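Local coordinates for protein probable porin (Pseudomonas aeruginosa, PDB 2Y0H) that probably forms a channel through the outer membrane for the passage of small solutes, as a member of the OprD porin family, at residues Q292-P297 against R323-R328. Sequence-based numbering, arbitrary orientation.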
ATOM      1  N   GLN A 292       6.301  -6.192  -9.638  1.00 31.03           N
ATOM      2  CA  GLN A 292       7.227  -6.728  -8.630  1.00 29.81           C
ATOM      3  C   GLN A 292       7.518  -5.769  -7.480  1.00 29.56           C
ATOM      4  O   GLN A 292       7.453  -4.544  -7.638  1.00 33.17           O
ATOM      5  CB  GLN A 292       8.532  -7.179  -9.278  1.00 30.32           C
ATOM      6  CG  GLN A 292       8.392  -8.493 -10.017  1.00 31.21           C
ATOM      7  CD  GLN A 292       7.892  -9.609  -9.111  1.00 34.10           C
ATOM      8  OE1 GLN A 292       6.810 -10.156  -9.316  1.00 38.19           O
ATOM      9  NE2 GLN A 292       8.677  -9.945  -8.104  1.00 31.16           N
ATOM     10  N   THR A 293       7.823  -6.333  -6.318  1.00 28.69           N
ATOM     11  CA  THR A 293       8.141  -5.520  -5.145  1.00 32.97           C
ATOM     12  C   THR A 293       9.650  -5.364  -4.928  1.00 29.54           C
ATOM     13  O   THR A 293      10.067  -4.540  -4.121  1.00 28.41           O
ATOM     14  CB  THR A 293       7.488  -6.075  -3.843  1.00 27.48           C
ATOM     15  OG1 THR A 293       8.160  -7.267  -3.434  1.00 28.93           O
ATOM     16  CG2 THR A 293       6.002  -6.380  -4.051  1.00 27.82           C
ATOM     17  N   PHE A 294      10.455  -6.146  -5.649  1.00 29.23           N
ATOM     18  CA  PHE A 294      11.918  -6.082  -5.541  1.00 26.14           C
ATOM     19  C   PHE A 294      12.406  -6.290  -4.108  1.00 27.49           C
ATOM     20  O   PHE A 294      13.300  -5.591  -3.623  1.00 27.84           O
ATOM     21  CB  PHE A 294      12.436  -4.761  -6.127  1.00 30.45           C
ATOM     22  CG  PHE A 294      12.351  -4.706  -7.622  1.00 28.06           C
ATOM     23  CD1 PHE A 294      11.148  -4.422  -8.247  1.00 26.71           C
ATOM     24  CD2 PHE A 294      13.461  -4.989  -8.402  1.00 24.31           C
ATOM     25  CE1 PHE A 294      11.058  -4.397  -9.633  1.00 24.80           C
ATOM     26  CE2 PHE A 294      13.380  -4.964  -9.796  1.00 25.48           C
ATOM     27  CZ  PHE A 294      12.174  -4.674 -10.406  1.00 25.36           C
ATOM     28  N   THR A 295      11.797  -7.260  -3.435  1.00 25.29           N
ATOM     29  CA  THR A 295      12.147  -7.604  -2.063  1.00 28.00           C
ATOM     30  C   THR A 295      12.508  -9.082  -1.949  1.00 28.06           C
ATOM     31  O   THR A 295      12.343  -9.683  -0.894  1.00 29.17           O
ATOM     32  CB  THR A 295      10.992  -7.281  -1.091  1.00 28.80           C
ATOM     33  OG1 THR A 295       9.774  -7.879  -1.571  1.00 23.61           O
ATOM     34  CG2 THR A 295      10.813  -5.752  -0.965  1.00 28.84           C
ATOM     35  N   ARG A 296      13.001  -9.665  -3.040  1.00 30.04           N
ATOM     36  CA  ARG A 296      13.347 -11.091  -3.059  1.00 30.89           C
ATOM     37  C   ARG A 296      14.616 -11.328  -2.250  1.00 27.48           C
ATOM     38  O   ARG A 296      15.345 -10.378  -1.963  1.00 26.33           O
ATOM     39  CB  ARG A 296      13.491 -11.583  -4.505  1.00 31.06           C
ATOM     40  CG  ARG A 296      12.165 -11.614  -5.246  1.00 32.31           C
ATOM     41  CD  ARG A 296      12.341 -11.736  -6.743  1.00 33.81           C
ATOM     42  NE  ARG A 296      12.842 -13.051  -7.123  1.00 37.00           N
ATOM     43  CZ  ARG A 296      12.854 -13.504  -8.374  1.00 39.66           C
ATOM     44  NH1 ARG A 296      12.390 -12.742  -9.356  1.00 35.23           N
ATOM     45  NH2 ARG A 296      13.324 -14.716  -8.640  1.00 32.03           N
ATOM     46  N   PRO A 297      14.883 -12.590  -1.864  1.00 31.09           N
ATOM     47  CA  PRO A 297      16.002 -12.801  -0.928  1.00 28.83           C
ATOM     48  C   PRO A 297      17.318 -12.209  -1.463  1.00 33.16           C
ATOM     49  O   PRO A 297      17.691 -12.476  -2.610  1.00 33.15           O
ATOM     50  CB  PRO A 297      16.086 -14.331  -0.812  1.00 30.55           C
ATOM     51  CG  PRO A 297      14.714 -14.835  -1.241  1.00 26.09           C
ATOM     52  CD  PRO A 297      14.232 -13.858  -2.268  1.00 27.87           C
ATOM     53  N   ARG A 323       8.781   5.129 -14.382  1.00 26.27           N
ATOM     54  CA  ARG A 323       9.812   4.721 -13.456  1.00 30.06           C
ATOM     55  C   ARG A 323      10.394   3.393 -13.907  1.00 30.00           C
ATOM     56  O   ARG A 323       9.743   2.621 -14.610  1.00 29.25           O
ATOM     57  CB  ARG A 323       9.250   4.626 -12.029  1.00 26.14           C
ATOM     58  CG  ARG A 323       8.093   3.638 -11.886  1.00 28.97           C
ATOM     59  CD  ARG A 323       7.480   3.658 -10.476  1.00 27.83           C
ATOM     60  NE  ARG A 323       6.311   2.786 -10.391  1.00 30.10           N
ATOM     61  CZ  ARG A 323       5.421   2.810  -9.407  1.00 27.08           C
ATOM     62  NH1 ARG A 323       5.549   3.669  -8.405  1.00 24.43           N
ATOM     63  NH2 ARG A 323       4.394   1.979  -9.434  1.00 27.74           N
ATOM     64  N   TYR A 324      11.631   3.145 -13.503  1.00 29.41           N
ATOM     65  CA  TYR A 324      12.343   1.948 -13.888  1.00 27.18           C
ATOM     66  C   TYR A 324      13.111   1.469 -12.668  1.00 28.24           C
ATOM     67  O   TYR A 324      13.747   2.259 -11.969  1.00 28.22           O
ATOM     68  CB  TYR A 324      13.297   2.255 -15.052  1.00 31.42           C
ATOM     69  CG  TYR A 324      14.252   1.131 -15.397  1.00 31.01           C
ATOM     70  CD1 TYR A 324      13.906   0.154 -16.321  1.00 32.14           C
ATOM     71  CD2 TYR A 324      15.500   1.051 -14.798  1.00 30.27           C
ATOM     72  CE1 TYR A 324      14.782  -0.871 -16.643  1.00 32.10           C
ATOM     73  CE2 TYR A 324      16.380   0.033 -15.112  1.00 29.78           C
ATOM     74  CZ  TYR A 324      16.015  -0.924 -16.037  1.00 31.09           C
ATOM     75  OH  TYR A 324      16.890  -1.942 -16.342  1.00 34.12           O
ATOM     76  N   VAL A 325      13.028   0.174 -12.398  1.00 30.06           N
ATOM     77  CA  VAL A 325      13.739  -0.421 -11.279  1.00 26.13           C
ATOM     78  C   VAL A 325      14.483  -1.634 -11.784  1.00 25.75           C
ATOM     79  O   VAL A 325      13.942  -2.434 -12.547  1.00 28.19           O
ATOM     80  CB  VAL A 325      12.774  -0.876 -10.178  1.00 27.12           C
ATOM     81  CG1 VAL A 325      13.532  -1.683  -9.114  1.00 28.35           C
ATOM     82  CG2 VAL A 325      12.065   0.325  -9.562  1.00 25.53           C
ATOM     83  N   GLN A 326      15.723  -1.777 -11.348  1.00 29.10           N
ATOM     84  CA  GLN A 326      16.558  -2.882 -11.783  1.00 30.94           C
ATOM     85  C   GLN A 326      17.105  -3.589 -10.555  1.00 27.84           C
ATOM     86  O   GLN A 326      17.697  -2.950  -9.680  1.00 27.39           O
ATOM     87  CB  GLN A 326      17.698  -2.339 -12.648  1.00 30.20           C
ATOM     88  CG  GLN A 326      18.651  -3.392 -13.192  1.00 34.47           C
ATOM     89  CD  GLN A 326      19.592  -2.811 -14.239  1.00 33.74           C
ATOM     90  OE1 GLN A 326      19.151  -2.180 -15.197  1.00 36.94           O
ATOM     91  NE2 GLN A 326      20.890  -3.005 -14.048  1.00 33.74           N
ATOM     92  N   GLY A 327      16.904  -4.903 -10.491  1.00 29.56           N
ATOM     93  CA  GLY A 327      17.318  -5.703  -9.347  1.00 27.70           C
ATOM     94  C   GLY A 327      18.347  -6.781  -9.677  1.00 31.95           C
ATOM     95  O   GLY A 327      18.374  -7.312 -10.785  1.00 34.19           O
ATOM     96  N   ARG A 328      19.183  -7.120  -8.701  1.00 30.18           N
ATOM     97  CA  ARG A 328      20.248  -8.093  -8.908  1.00 33.25           C
ATOM     98  C   ARG A 328      20.551  -8.853  -7.623  1.00 34.81           C
ATOM     99  O   ARG A 328      20.009  -8.531  -6.558  1.00 33.95           O
ATOM    100  CB  ARG A 328      21.519  -7.373  -9.374  1.00 36.53           C
ATOM    101  CG  ARG A 328      22.058  -6.399  -8.342  1.00 36.97           C
ATOM    102  CD  ARG A 328      23.197  -5.541  -8.893  1.00 36.10           C
ATOM    103  NE  ARG A 328      23.878  -4.832  -7.811  1.00 37.53           N
ATOM    104  CZ  ARG A 328      23.444  -3.700  -7.268  1.00 35.24           C
ATOM    105  NH1 ARG A 328      22.319  -3.142  -7.709  1.00 35.03           N
ATOM    106  NH2 ARG A 328      24.128  -3.132  -6.277  1.00 34.19           N
TER
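Val325 meets Phe294 face-on, the two side chains approaching from opposite directions, with Phe294 reaching out from the loop between strands 259-269 and 300-309. One residue earlier on the strand, Tyr324 starts its side chain away from that loop. Tyr324 is bonded through its backbone to Leu304 and Val325 to Glu343, tying the strand to both of its neighbours. The CG1 methyl of Val325 sits over the middle of the Phe294 ring, 3.3 Å from the centroid and 9° off the ring normal, a CH-pi contact. With CG1 anti to the backbone N (chi1 172°), this branch is the one presented to the ring, and all six ring carbons lie at similar distances from it.

At Gln326 the side chain turns to the other side of the strand, where OE1 accepts a short 2.5 Å bond from Tyr324 OH, in the carbonyl plane on a lone pair; there the glutamine also touches a bound C8E detergent molecule. Gly327, with no side chain, then brings bare backbone up to the ring, its N 3.6 Å from Phe294 CE2 at the ring edge.

Phe294 O is hydrogen-bonded to Gln266 NE2, and Arg296 NH1 makes a salt bridge with Glu341 of strand 339-351. This is a loop folded inward against the inner wall of the barrel, as in the 18-stranded OprD-family porins.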